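Local atomic coordinates of takeout-like protein 1 (Epiphyas postvittana, PDB entry 3E8W), a protein that probably binds and carries hydrophobic ligands in a long internal tunnel, here occupied by ubiquinone-8. Residues R102-P107 against L175-Q180; K153-F158 against Q180-V185. All blocks are in the same frame, centred on the assembly; numbering follows the deposited sequence.

Interaction 1 of 2, residues R102-P107 against L175-Q180; sequences RILILP and LTFLNQ. With UQ8 (Ubiquinone-8), chain B.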
ATOM      1  N   ARG A 102     -19.570   5.816 -15.640  1.00  8.25           N
ATOM      2  CA  ARG A 102     -20.287   4.619 -15.164  1.00  9.38           C
ATOM      3  C   ARG A 102     -19.383   3.647 -14.398  1.00  9.28           C
ATOM      4  O   ARG A 102     -18.182   3.602 -14.626  1.00  9.49           O
ATOM      5  CB  ARG A 102     -20.885   3.876 -16.355  1.00  9.36           C
ATOM      6  CG  ARG A 102     -19.816   3.443 -17.329  1.00  9.97           C
ATOM      7  CD  ARG A 102     -20.430   2.857 -18.536  1.00 11.28           C
ATOM      8  NE  ARG A 102     -19.386   2.505 -19.482  1.00 13.30           N
ATOM      9  CZ  ARG A 102     -18.636   1.418 -19.400  1.00 13.59           C
ATOM     10  NH1 ARG A 102     -18.817   0.551 -18.408  1.00 14.63           N
ATOM     11  NH2 ARG A 102     -17.704   1.193 -20.322  1.00 14.37           N
ATOM     12  N   ILE A 103     -19.972   2.853 -13.513  1.00  9.92           N
ATOM     13  CA  ILE A 103     -19.315   1.631 -13.035  1.00 10.33           C
ATOM     14  C   ILE A 103     -20.023   0.445 -13.662  1.00 10.93           C
ATOM     15  O   ILE A 103     -21.194   0.164 -13.344  1.00 10.62           O
ATOM     16  CB  ILE A 103     -19.301   1.509 -11.515  1.00 10.82           C
ATOM     17  CG1 ILE A 103     -18.790   2.811 -10.917  1.00  9.49           C
ATOM     18  CG2 ILE A 103     -18.362   0.342 -11.075  1.00  9.87           C
ATOM     19  CD1 ILE A 103     -18.518   2.706  -9.469  1.00 11.06           C
ATOM     20  N   LEU A 104     -19.318  -0.197 -14.606  1.00 11.19           N
ATOM     21  CA  LEU A 104     -19.779  -1.382 -15.273  1.00 11.13           C
ATOM     22  C   LEU A 104     -21.095  -1.046 -15.988  1.00 11.68           C
ATOM     23  O   LEU A 104     -21.121  -0.159 -16.840  1.00 12.93           O
ATOM     24  CB  LEU A 104     -19.874  -2.559 -14.270  1.00 11.29           C
ATOM     25  CG  LEU A 104     -18.573  -2.961 -13.536  1.00 12.34           C
ATOM     26  CD1 LEU A 104     -18.775  -4.159 -12.580  1.00 13.99           C
ATOM     27  CD2 LEU A 104     -17.422  -3.273 -14.505  1.00 13.70           C
ATOM     28  N   ILE A 105     -22.191  -1.709 -15.636  1.00 11.78           N
ATOM     29  CA  ILE A 105     -23.456  -1.551 -16.358  1.00 11.47           C
ATOM     30  C   ILE A 105     -24.364  -0.406 -15.809  1.00 11.94           C
ATOM     31  O   ILE A 105     -25.485  -0.212 -16.310  1.00 12.38           O
ATOM     32  CB  ILE A 105     -24.234  -2.897 -16.383  1.00 11.35           C
ATOM     33  CG1 ILE A 105     -24.685  -3.309 -14.978  1.00 11.34           C
ATOM     34  CG2 ILE A 105     -23.379  -3.999 -16.973  1.00 10.91           C
ATOM     35  CD1 ILE A 105     -25.988  -4.100 -14.982  1.00 11.86           C
ATOM     36  N   LEU A 106     -23.880   0.337 -14.800  1.00 11.27           N
ATOM     37  CA  LEU A 106     -24.651   1.402 -14.161  1.00 10.65           C
ATOM     38  C   LEU A 106     -23.966   2.770 -14.296  1.00 10.17           C
ATOM     39  O   LEU A 106     -22.810   2.899 -13.921  1.00  9.93           O
ATOM     40  CB  LEU A 106     -24.828   1.107 -12.658  1.00 10.83           C
ATOM     41  CG  LEU A 106     -25.784  -0.014 -12.202  1.00 11.89           C
ATOM     42  CD1 LEU A 106     -25.794  -0.075 -10.654  1.00 10.61           C
ATOM     43  CD2 LEU A 106     -27.222   0.142 -12.783  1.00 10.04           C
ATOM     44  N   PRO A 107     -24.693   3.810 -14.782  1.00  9.74           N
ATOM     45  CA  PRO A 107     -24.148   5.173 -14.720  1.00  9.54           C
ATOM     46  C   PRO A 107     -23.977   5.623 -13.277  1.00  9.53           C
ATOM     47  O   PRO A 107     -24.707   5.138 -12.380  1.00  9.09           O
ATOM     48  CB  PRO A 107     -25.217   6.041 -15.388  1.00  9.79           C
ATOM     49  CG  PRO A 107     -26.332   5.169 -15.762  1.00  9.17           C
ATOM     50  CD  PRO A 107     -26.056   3.771 -15.348  1.00  9.83           C
ATOM     51  N   LEU A 175     -24.778   1.130  -4.256  1.00 10.97           N
ATOM     52  CA  LEU A 175     -23.997   0.621  -3.156  1.00 11.03           C
ATOM     53  C   LEU A 175     -24.193  -0.879  -3.030  1.00 11.23           C
ATOM     54  O   LEU A 175     -23.217  -1.632  -2.943  1.00 11.85           O
ATOM     55  CB  LEU A 175     -24.326   1.391  -1.864  1.00 10.74           C
ATOM     56  CG  LEU A 175     -23.727   2.818  -1.907  1.00 10.11           C
ATOM     57  CD1 LEU A 175     -24.122   3.675  -0.699  1.00  6.96           C
ATOM     58  CD2 LEU A 175     -22.216   2.760  -2.029  1.00  7.65           C
ATOM     59  N   THR A 176     -25.436  -1.326  -3.075  1.00 11.38           N
ATOM     60  CA  THR A 176     -25.713  -2.771  -3.177  1.00 11.63           C
ATOM     61  C   THR A 176     -24.928  -3.396  -4.337  1.00 11.68           C
ATOM     62  O   THR A 176     -24.307  -4.434  -4.172  1.00 12.13           O
ATOM     63  CB  THR A 176     -27.210  -3.055  -3.381  1.00 11.62           C
ATOM     64  OG1 THR A 176     -27.984  -2.364  -2.378  1.00 11.85           O
ATOM     65  CG2 THR A 176     -27.476  -4.542  -3.297  1.00 11.43           C
ATOM     66  N   PHE A 177     -24.939  -2.729  -5.489  1.00 12.26           N
ATOM     67  CA  PHE A 177     -24.278  -3.205  -6.695  1.00 12.22           C
ATOM     68  C   PHE A 177     -22.786  -3.378  -6.509  1.00 12.25           C
ATOM     69  O   PHE A 177     -22.251  -4.402  -6.881  1.00 13.01           O
ATOM     70  CB  PHE A 177     -24.561  -2.258  -7.863  1.00 13.28           C
ATOM     71  CG  PHE A 177     -23.899  -2.668  -9.149  1.00 13.17           C
ATOM     72  CD1 PHE A 177     -24.342  -3.781  -9.847  1.00 15.07           C
ATOM     73  CD2 PHE A 177     -22.840  -1.934  -9.670  1.00 13.91           C
ATOM     74  CE1 PHE A 177     -23.720  -4.182 -11.056  1.00 14.81           C
ATOM     75  CE2 PHE A 177     -22.224  -2.314 -10.865  1.00 14.64           C
ATOM     76  CZ  PHE A 177     -22.668  -3.447 -11.561  1.00 14.37           C
ATOM     77  N   LEU A 178     -22.122  -2.397  -5.910  1.00 11.90           N
ATOM     78  CA  LEU A 178     -20.691  -2.473  -5.655  1.00 11.88           C
ATOM     79  C   LEU A 178     -20.312  -3.605  -4.697  1.00 12.39           C
ATOM     80  O   LEU A 178     -19.346  -4.346  -4.936  1.00 12.70           O
ATOM     81  CB  LEU A 178     -20.181  -1.147  -5.091  1.00 11.59           C
ATOM     82  CG  LEU A 178     -20.221   0.043  -6.064  1.00 10.60           C
ATOM     83  CD1 LEU A 178     -19.744   1.274  -5.332  1.00  9.49           C
ATOM     84  CD2 LEU A 178     -19.408  -0.201  -7.336  1.00  6.73           C
ATOM     85  N   ASN A 179     -21.052  -3.737  -3.606  1.00 12.59           N
ATOM     86  CA  ASN A 179     -20.774  -4.788  -2.648  1.00 12.81           C
ATOM     87  C   ASN A 179     -21.030  -6.197  -3.239  1.00 13.43           C
ATOM     88  O   ASN A 179     -20.242  -7.111  -2.986  1.00 13.42           O
ATOM     89  CB  ASN A 179     -21.523  -4.539  -1.336  1.00 12.62           C
ATOM     90  CG  ASN A 179     -21.070  -3.251  -0.646  1.00 12.64           C
ATOM     91  OD1 ASN A 179     -19.898  -2.903  -0.672  1.00 12.83           O
ATOM     92  ND2 ASN A 179     -22.004  -2.533  -0.053  1.00 13.64           N
ATOM     93  N   GLN A 180     -22.068  -6.374  -4.057  1.00 13.34           N
ATOM     94  CA  GLN A 180     -22.304  -7.686  -4.652  1.00 14.03           C
ATOM     95  C   GLN A 180     -21.171  -8.051  -5.619  1.00 13.28           C
ATOM     96  O   GLN A 180     -20.712  -9.182  -5.623  1.00 14.07           O
ATOM     97  CB  GLN A 180     -23.651  -7.753  -5.400  1.00 14.66           C
ATOM     98  CG  GLN A 180     -24.935  -7.732  -4.550  1.00 16.45           C
ATOM     99  CD  GLN A 180     -26.207  -7.689  -5.456  1.00 18.37           C
ATOM    100  OE1 GLN A 180     -26.100  -7.537  -6.699  1.00 23.82           O
ATOM    101  NE2 GLN A 180     -27.409  -7.840  -4.841  1.00 19.83           N
TER
HETATM  102  C45 UQ8 B 221     -15.932   4.985  -5.899  1.00 43.71           C
HETATM  103  C44 UQ8 B 221     -16.449   4.312  -7.183  1.00 43.67           C
HETATM  104  C46 UQ8 B 221     -17.974   4.472  -7.302  1.00 43.40           C
HETATM  105  C43 UQ8 B 221     -16.031   2.834  -7.306  1.00 42.40           C
HETATM  106  C42 UQ8 B 221     -14.859   2.506  -6.373  1.00 41.80           C
HETATM  107  C41 UQ8 B 221     -13.563   2.996  -6.983  1.00 39.03           C
HETATM  108  C39 UQ8 B 221     -12.356   2.479  -6.242  1.00 37.14           C
HETATM  109  C40 UQ8 B 221     -11.524   3.520  -5.493  1.00 35.71           C
HETATM  110  C38 UQ8 B 221     -12.028   1.117  -6.264  1.00 36.85           C
HETATM  111  C37 UQ8 B 221     -10.923   0.510  -5.643  1.00 37.63           C
HETATM  112  C36 UQ8 B 221     -11.268  -0.816  -4.940  1.00 37.76           C
HETATM  113  C34 UQ8 B 221     -10.046  -1.616  -4.416  1.00 37.11           C
HETATM  114  C35 UQ8 B 221     -10.161  -2.993  -4.343  1.00 36.22           C
HETATM  115  C33 UQ8 B 221      -8.853  -1.033  -3.990  1.00 37.57           C
HETATM  116  C32 UQ8 B 221      -7.739  -1.748  -3.525  1.00 38.28           C
HETATM  117  C31 UQ8 B 221      -6.729  -0.873  -2.756  1.00 38.99           C
HETATM  118  C29 UQ8 B 221      -5.412  -1.603  -2.452  1.00 39.76           C
HETATM  119  C30 UQ8 B 221      -5.053  -2.828  -3.300  1.00 40.40           C
HETATM  120  C28 UQ8 B 221      -4.556  -1.144  -1.432  1.00 39.74           C
HETATM  121  C27 UQ8 B 221      -3.324  -1.674  -1.015  1.00 40.45           C
HETATM  122  C26 UQ8 B 221      -2.239  -0.611  -0.674  1.00 41.20           C
HETATM  123  C24 UQ8 B 221      -1.008  -1.226   0.027  1.00 41.72           C
HETATM  124  C25 UQ8 B 221      -1.229  -1.903   1.376  1.00 43.58           C
HETATM  125  C23 UQ8 B 221       0.283  -1.175  -0.535  1.00 41.91           C
HETATM  126  C22 UQ8 B 221       1.489  -1.683  -0.015  1.00 40.58           C
HETATM  127  C21 UQ8 B 221       2.734  -1.038  -0.662  1.00 39.54           C
HETATM  128  C19 UQ8 B 221       4.107  -1.586  -0.186  1.00 40.53           C
HETATM  129  C20 UQ8 B 221       5.297  -0.721  -0.661  1.00 39.49           C
HETATM  130  C18 UQ8 B 221       4.155  -1.701   1.339  1.00 41.07           C
HETATM  131  C17 UQ8 B 221       5.466  -2.306   1.839  1.00 42.91           C
HETATM  132  C16 UQ8 B 221       5.422  -2.407   3.363  1.00 45.97           C
HETATM  133  C14 UQ8 B 221       6.668  -3.088   3.916  1.00 47.68           C
HETATM  134  C15 UQ8 B 221       6.958  -4.553   3.594  1.00 46.51           C
HETATM  135  C13 UQ8 B 221       7.516  -2.335   4.717  1.00 49.71           C
HETATM  136  C12 UQ8 B 221       8.698  -2.737   5.334  1.00 51.01           C
HETATM  137  C11 UQ8 B 221       8.938  -1.887   6.588  1.00 53.76           C
HETATM  138  C9  UQ8 B 221      10.073  -2.420   7.464  1.00 56.44           C
HETATM  139  C10 UQ8 B 221      10.102  -3.949   7.448  1.00 56.71           C
HETATM  140  C8  UQ8 B 221      11.419  -1.803   7.046  1.00 59.08           C
HETATM  141  C7  UQ8 B 221      12.148  -2.639   5.979  1.00 63.22           C
HETATM  142  C6  UQ8 B 221      13.356  -3.455   6.496  1.00 64.12           C
HETATM  143  C1  UQ8 B 221      13.576  -3.714   7.856  1.00 64.51           C
HETATM  144  C1M UQ8 B 221      12.718  -3.233   8.831  1.00 64.70           C
HETATM  145  C2  UQ8 B 221      14.668  -4.454   8.288  1.00 64.48           C
HETATM  146  O2  UQ8 B 221      14.824  -4.652   9.491  1.00 64.84           O
HETATM  147  C3  UQ8 B 221      15.582  -4.969   7.378  1.00 64.86           C
HETATM  148  O3  UQ8 B 221      16.648  -5.705   7.815  1.00 65.48           O
HETATM  149  C3M UQ8 B 221      16.199  -7.053   8.063  1.00 66.33           C
HETATM  150  C4  UQ8 B 221      15.401  -4.736   6.020  1.00 64.32           C
HETATM  151  O4  UQ8 B 221      16.300  -5.247   5.129  1.00 64.20           O
HETATM  152  C4M UQ8 B 221      17.613  -4.679   5.310  1.00 64.53           C
HETATM  153  C5  UQ8 B 221      14.297  -3.990   5.592  1.00 64.42           C
HETATM  154  O5  UQ8 B 221      14.151  -3.797   4.386  1.00 64.76           O

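Interaction 2 of 2, residues K153-F158 against Q180-V185; sequences KDNAQF and QNWKQV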
ATOM      1  N   LYS A 153      -8.769 -11.075  -1.032  1.00 17.22           N
ATOM      2  CA  LYS A 153      -9.296 -12.434  -0.943  1.00 17.79           C
ATOM      3  C   LYS A 153     -10.670 -12.552  -0.291  1.00 17.71           C
ATOM      4  O   LYS A 153     -11.481 -13.375  -0.719  1.00 18.25           O
ATOM      5  CB  LYS A 153      -8.321 -13.327  -0.152  1.00 18.35           C
ATOM      6  CG  LYS A 153      -6.994 -13.556  -0.853  1.00 18.78           C
ATOM      7  CD  LYS A 153      -6.407 -14.907  -0.478  1.00 19.40           C
ATOM      8  CE  LYS A 153      -4.975 -15.081  -1.009  1.00 21.46           C
ATOM      9  NZ  LYS A 153      -4.835 -14.644  -2.432  1.00 23.00           N
ATOM     10  N   ASP A 154     -10.909 -11.799   0.777  1.00 17.32           N
ATOM     11  CA  ASP A 154     -12.069 -12.079   1.597  1.00 17.47           C
ATOM     12  C   ASP A 154     -13.242 -11.221   1.194  1.00 17.36           C
ATOM     13  O   ASP A 154     -14.312 -11.739   0.925  1.00 17.31           O
ATOM     14  CB  ASP A 154     -11.768 -11.896   3.092  1.00 17.44           C
ATOM     15  CG  ASP A 154     -11.060 -13.104   3.726  1.00 17.03           C
ATOM     16  OD1 ASP A 154     -10.319 -13.840   3.022  1.00 14.43           O
ATOM     17  OD2 ASP A 154     -11.216 -13.270   4.963  1.00 17.72           O
ATOM     18  N   ASN A 155     -13.055  -9.912   1.146  1.00 18.13           N
ATOM     19  CA  ASN A 155     -14.185  -9.007   0.930  1.00 18.23           C
ATOM     20  C   ASN A 155     -13.734  -7.558   0.765  1.00 18.25           C
ATOM     21  O   ASN A 155     -12.620  -7.196   1.156  1.00 18.13           O
ATOM     22  CB  ASN A 155     -15.156  -9.152   2.113  1.00 18.70           C
ATOM     23  CG  ASN A 155     -16.219  -8.088   2.141  1.00 19.55           C
ATOM     24  OD1 ASN A 155     -16.109  -7.110   2.884  1.00 21.56           O
ATOM     25  ND2 ASN A 155     -17.263  -8.270   1.327  1.00 21.38           N
ATOM     26  N   ALA A 156     -14.589  -6.752   0.138  1.00 18.36           N
ATOM     27  CA  ALA A 156     -14.383  -5.309  -0.020  1.00 18.03           C
ATOM     28  C   ALA A 156     -15.734  -4.622   0.098  1.00 18.02           C
ATOM     29  O   ALA A 156     -16.704  -5.032  -0.539  1.00 18.48           O
ATOM     30  CB  ALA A 156     -13.749  -5.000  -1.353  1.00 17.53           C
ATOM     31  N   GLN A 157     -15.799  -3.583   0.926  1.00 18.13           N
ATOM     32  CA  GLN A 157     -17.045  -2.871   1.208  1.00 18.20           C
ATOM     33  C   GLN A 157     -16.943  -1.413   0.799  1.00 16.88           C
ATOM     34  O   GLN A 157     -15.962  -0.745   1.087  1.00 16.59           O
ATOM     35  CB  GLN A 157     -17.391  -2.973   2.695  1.00 18.75           C
ATOM     36  CG  GLN A 157     -17.673  -4.413   3.148  1.00 21.31           C
ATOM     37  CD  GLN A 157     -17.493  -4.631   4.654  1.00 23.01           C
ATOM     38  OE1 GLN A 157     -17.650  -3.696   5.472  1.00 30.72           O
ATOM     39  NE2 GLN A 157     -17.175  -5.873   5.034  1.00 27.92           N
ATOM     40  N   PHE A 158     -17.989  -0.932   0.138  1.00 16.11           N
ATOM     41  CA  PHE A 158     -18.005   0.396  -0.463  1.00 15.12           C
ATOM     42  C   PHE A 158     -18.978   1.320   0.260  1.00 14.93           C
ATOM     43  O   PHE A 158     -20.182   1.044   0.370  1.00 15.23           O
ATOM     44  CB  PHE A 158     -18.352   0.281  -1.948  1.00 13.74           C
ATOM     45  CG  PHE A 158     -17.367  -0.564  -2.719  1.00 13.05           C
ATOM     46  CD1 PHE A 158     -16.354   0.017  -3.444  1.00 11.84           C
ATOM     47  CD2 PHE A 158     -17.434  -1.958  -2.680  1.00 11.64           C
ATOM     48  CE1 PHE A 158     -15.432  -0.779  -4.141  1.00 12.64           C
ATOM     49  CE2 PHE A 158     -16.510  -2.737  -3.371  1.00 10.80           C
ATOM     50  CZ  PHE A 158     -15.520  -2.143  -4.098  1.00 10.32           C
ATOM     51  N   GLN A 180     -22.068  -6.374  -4.057  1.00 13.34           N
ATOM     52  CA  GLN A 180     -22.304  -7.686  -4.652  1.00 14.03           C
ATOM     53  C   GLN A 180     -21.171  -8.051  -5.619  1.00 13.28           C
ATOM     54  O   GLN A 180     -20.712  -9.182  -5.623  1.00 14.07           O
ATOM     55  CB  GLN A 180     -23.651  -7.753  -5.400  1.00 14.66           C
ATOM     56  CG  GLN A 180     -24.935  -7.732  -4.550  1.00 16.45           C
ATOM     57  CD  GLN A 180     -26.207  -7.689  -5.456  1.00 18.37           C
ATOM     58  OE1 GLN A 180     -26.100  -7.537  -6.699  1.00 23.82           O
ATOM     59  NE2 GLN A 180     -27.409  -7.840  -4.841  1.00 19.83           N
ATOM     60  N   ASN A 181     -20.733  -7.110  -6.449  1.00 12.38           N
ATOM     61  CA  ASN A 181     -19.629  -7.372  -7.378  1.00 12.54           C
ATOM     62  C   ASN A 181     -18.293  -6.802  -6.886  1.00 11.60           C
ATOM     63  O   ASN A 181     -17.543  -6.260  -7.683  1.00 11.68           O
ATOM     64  CB  ASN A 181     -19.947  -6.849  -8.801  1.00 12.26           C
ATOM     65  CG  ASN A 181     -21.345  -7.214  -9.257  1.00 14.22           C
ATOM     66  OD1 ASN A 181     -21.545  -8.211  -9.965  1.00 15.84           O
ATOM     67  ND2 ASN A 181     -22.336  -6.419  -8.841  1.00 16.03           N
ATOM     68  N   TRP A 182     -17.985  -6.957  -5.594  1.00 11.35           N
ATOM     69  CA  TRP A 182     -16.780  -6.329  -4.991  1.00 11.36           C
ATOM     70  C   TRP A 182     -15.479  -6.803  -5.584  1.00 11.29           C
ATOM     71  O   TRP A 182     -14.543  -6.029  -5.768  1.00 11.89           O
ATOM     72  CB  TRP A 182     -16.728  -6.552  -3.485  1.00 11.06           C
ATOM     73  CG  TRP A 182     -16.621  -7.978  -3.064  1.00 10.74           C
ATOM     74  CD1 TRP A 182     -17.644  -8.819  -2.742  1.00  9.93           C
ATOM     75  CD2 TRP A 182     -15.421  -8.737  -2.914  1.00 11.16           C
ATOM     76  NE1 TRP A 182     -17.159 -10.047  -2.397  1.00  9.07           N
ATOM     77  CE2 TRP A 182     -15.797 -10.031  -2.498  1.00  9.24           C
ATOM     78  CE3 TRP A 182     -14.053  -8.449  -3.097  1.00 11.43           C
ATOM     79  CZ2 TRP A 182     -14.871 -11.032  -2.259  1.00  9.39           C
ATOM     80  CZ3 TRP A 182     -13.129  -9.453  -2.861  1.00 10.63           C
ATOM     81  CH2 TRP A 182     -13.544 -10.728  -2.445  1.00 10.16           C
ATOM     82  N   LYS A 183     -15.410  -8.083  -5.886  1.00 11.67           N
ATOM     83  CA  LYS A 183     -14.184  -8.655  -6.421  1.00 11.72           C
ATOM     84  C   LYS A 183     -13.872  -8.046  -7.793  1.00 11.68           C
ATOM     85  O   LYS A 183     -12.751  -7.534  -8.024  1.00 11.60           O
ATOM     86  CB  LYS A 183     -14.307 -10.188  -6.487  1.00 11.94           C
ATOM     87  CG  LYS A 183     -13.045 -10.916  -6.950  1.00 12.27           C
ATOM     88  CD  LYS A 183     -11.841 -10.630  -6.087  1.00 13.40           C
ATOM     89  CE  LYS A 183     -10.790 -11.759  -6.153  1.00 13.27           C
ATOM     90  NZ  LYS A 183      -9.597 -11.373  -5.357  1.00 13.44           N
ATOM     91  N   GLN A 184     -14.871  -8.062  -8.682  1.00 11.05           N
ATOM     92  CA  GLN A 184     -14.704  -7.505 -10.020  1.00 10.92           C
ATOM     93  C   GLN A 184     -14.251  -6.058  -9.950  1.00 11.29           C
ATOM     94  O   GLN A 184     -13.362  -5.638 -10.696  1.00 11.32           O
ATOM     95  CB  GLN A 184     -15.998  -7.624 -10.819  1.00 10.48           C
ATOM     96  CG  GLN A 184     -16.050  -6.771 -12.074  1.00 10.35           C
ATOM     97  CD  GLN A 184     -17.238  -7.099 -12.961  1.00  9.19           C
ATOM     98  OE1 GLN A 184     -18.297  -7.527 -12.492  1.00  2.71           O
ATOM     99  NE2 GLN A 184     -17.066  -6.889 -14.245  1.00  5.98           N
ATOM    100  N   VAL A 185     -14.871  -5.300  -9.051  1.00 11.93           N
ATOM    101  CA  VAL A 185     -14.560  -3.891  -8.881  1.00 12.08           C
ATOM    102  C   VAL A 185     -13.151  -3.720  -8.300  1.00 12.68           C
ATOM    103  O   VAL A 185     -12.446  -2.788  -8.686  1.00 12.28           O
ATOM    104  CB  VAL A 185     -15.599  -3.189  -7.977  1.00 12.29           C
ATOM    105  CG1 VAL A 185     -15.139  -1.779  -7.622  1.00 12.05           C
ATOM    106  CG2 VAL A 185     -16.979  -3.163  -8.654  1.00 12.33           C
TER

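Interaction 1 of 2, residues R102-P107 against L175-Q180
Phe177 reaches across to the 103-106 turn because its CG stands anti to the backbone N (chi1 179°), throwing the ring out from helix 168-180, while Leu106, with CG anti to its own carbonyl carbon, extends past it in the opposite direction. The two meet in a CH-pi contact: Leu106 CD1 sits over one face of the Phe177 ring, 3.9 Å from the centroid and 28° off the normal, leaning toward Phe177 CG at 3.5 Å. Leu104 CB comes to the ring edge, near its plane, 4.0 Å from Phe177 CZ. Ile105 CG1 approaches the same CZ obliquely, also at 4.0 Å. Four consecutive residues of a type II' beta turn thus gather round one ring, for Ile103 O lies 3.7 Å from Phe177 CE2. The turn is closed by paired backbone hydrogen bonds between Ile103 and Leu106, and within the same segment Arg102 NH1 donates to Leu104 O (2.9 Å). Next along the helix, Leu178 and Ile103 cross at about a right angle, Ile103 CG2 lying 3.9 Å from Leu178 CD2; Phe189 of helix 182-211 also packs on Ile103. No hydrogen bond spans the two segments, so turn and helix are held by apolar packing and a CH-pi contact, without directional polar bonds; the ubiquinone tail ends nearby, its exact fit against Ile103 doubtful.

Interaction 2 of 2, residues K153-F158 against Q180-V185
This is an aromatic-on-backbone packing contact, laying the first turn of helix 182-211 against strand 155-160, just past the corner where the chain turns at Asp154. The Trp182 indole lies flat along the strand: Asn155 CA stands over its six-membered ring, 3.7 Å from the centroid and only 5° off the normal, in a CH-pi contact, and Ala156 N lies above the same face. Lys183 CB packs on the opposite face. Placing CG between the backbone N and the carbonyl carbon (chi1 63°) turns the indole along the chain toward Asp154, whose O is 3.3 Å from Trp182 CZ2. Further along, the edge of the Phe158 ring meets Trp182 CB, with CE2 3.8 Å away, and Phe158 CZ rests 3.6 Å from Val185 CG1. Lys183 NZ bonds to Val152 O and, like Lys153, forms a salt bridge with Asp151. With the Trp182 indole cut back to an alanine, the Asn155 backbone is likely to lose its aromatic cover, leaving a gap between strand and helix. A classic beta bulge sets Asp154 and Asn155 opposite the single residue Lys119, within the curled antiparallel sheet that wraps the long helix of the JHBP-family fold.

Interactions 1 and 2 lie with their centres 11 Å apart and share Gln180, the last residue of helix 168-180 before the chain passes into helix 182-211. A probable hydrogen bond joins them directly, Asn179 OD1 to Phe158 N at 2.9 Å, tying the shorter helix to the strand on which the longer one packs. Leu178 carries the apolar continuity: part of interaction 1, it also touches both Phe158 and Val185 of interaction 2. Both contacts border the tunnel near the tail end of ubiquinone-8, far from the quinone ring, Phe158 having its side chain about 4 Å from the ligand and Ile103 lying near the last isoprenoid unit, where the modelled fit is too close to be trusted in detail.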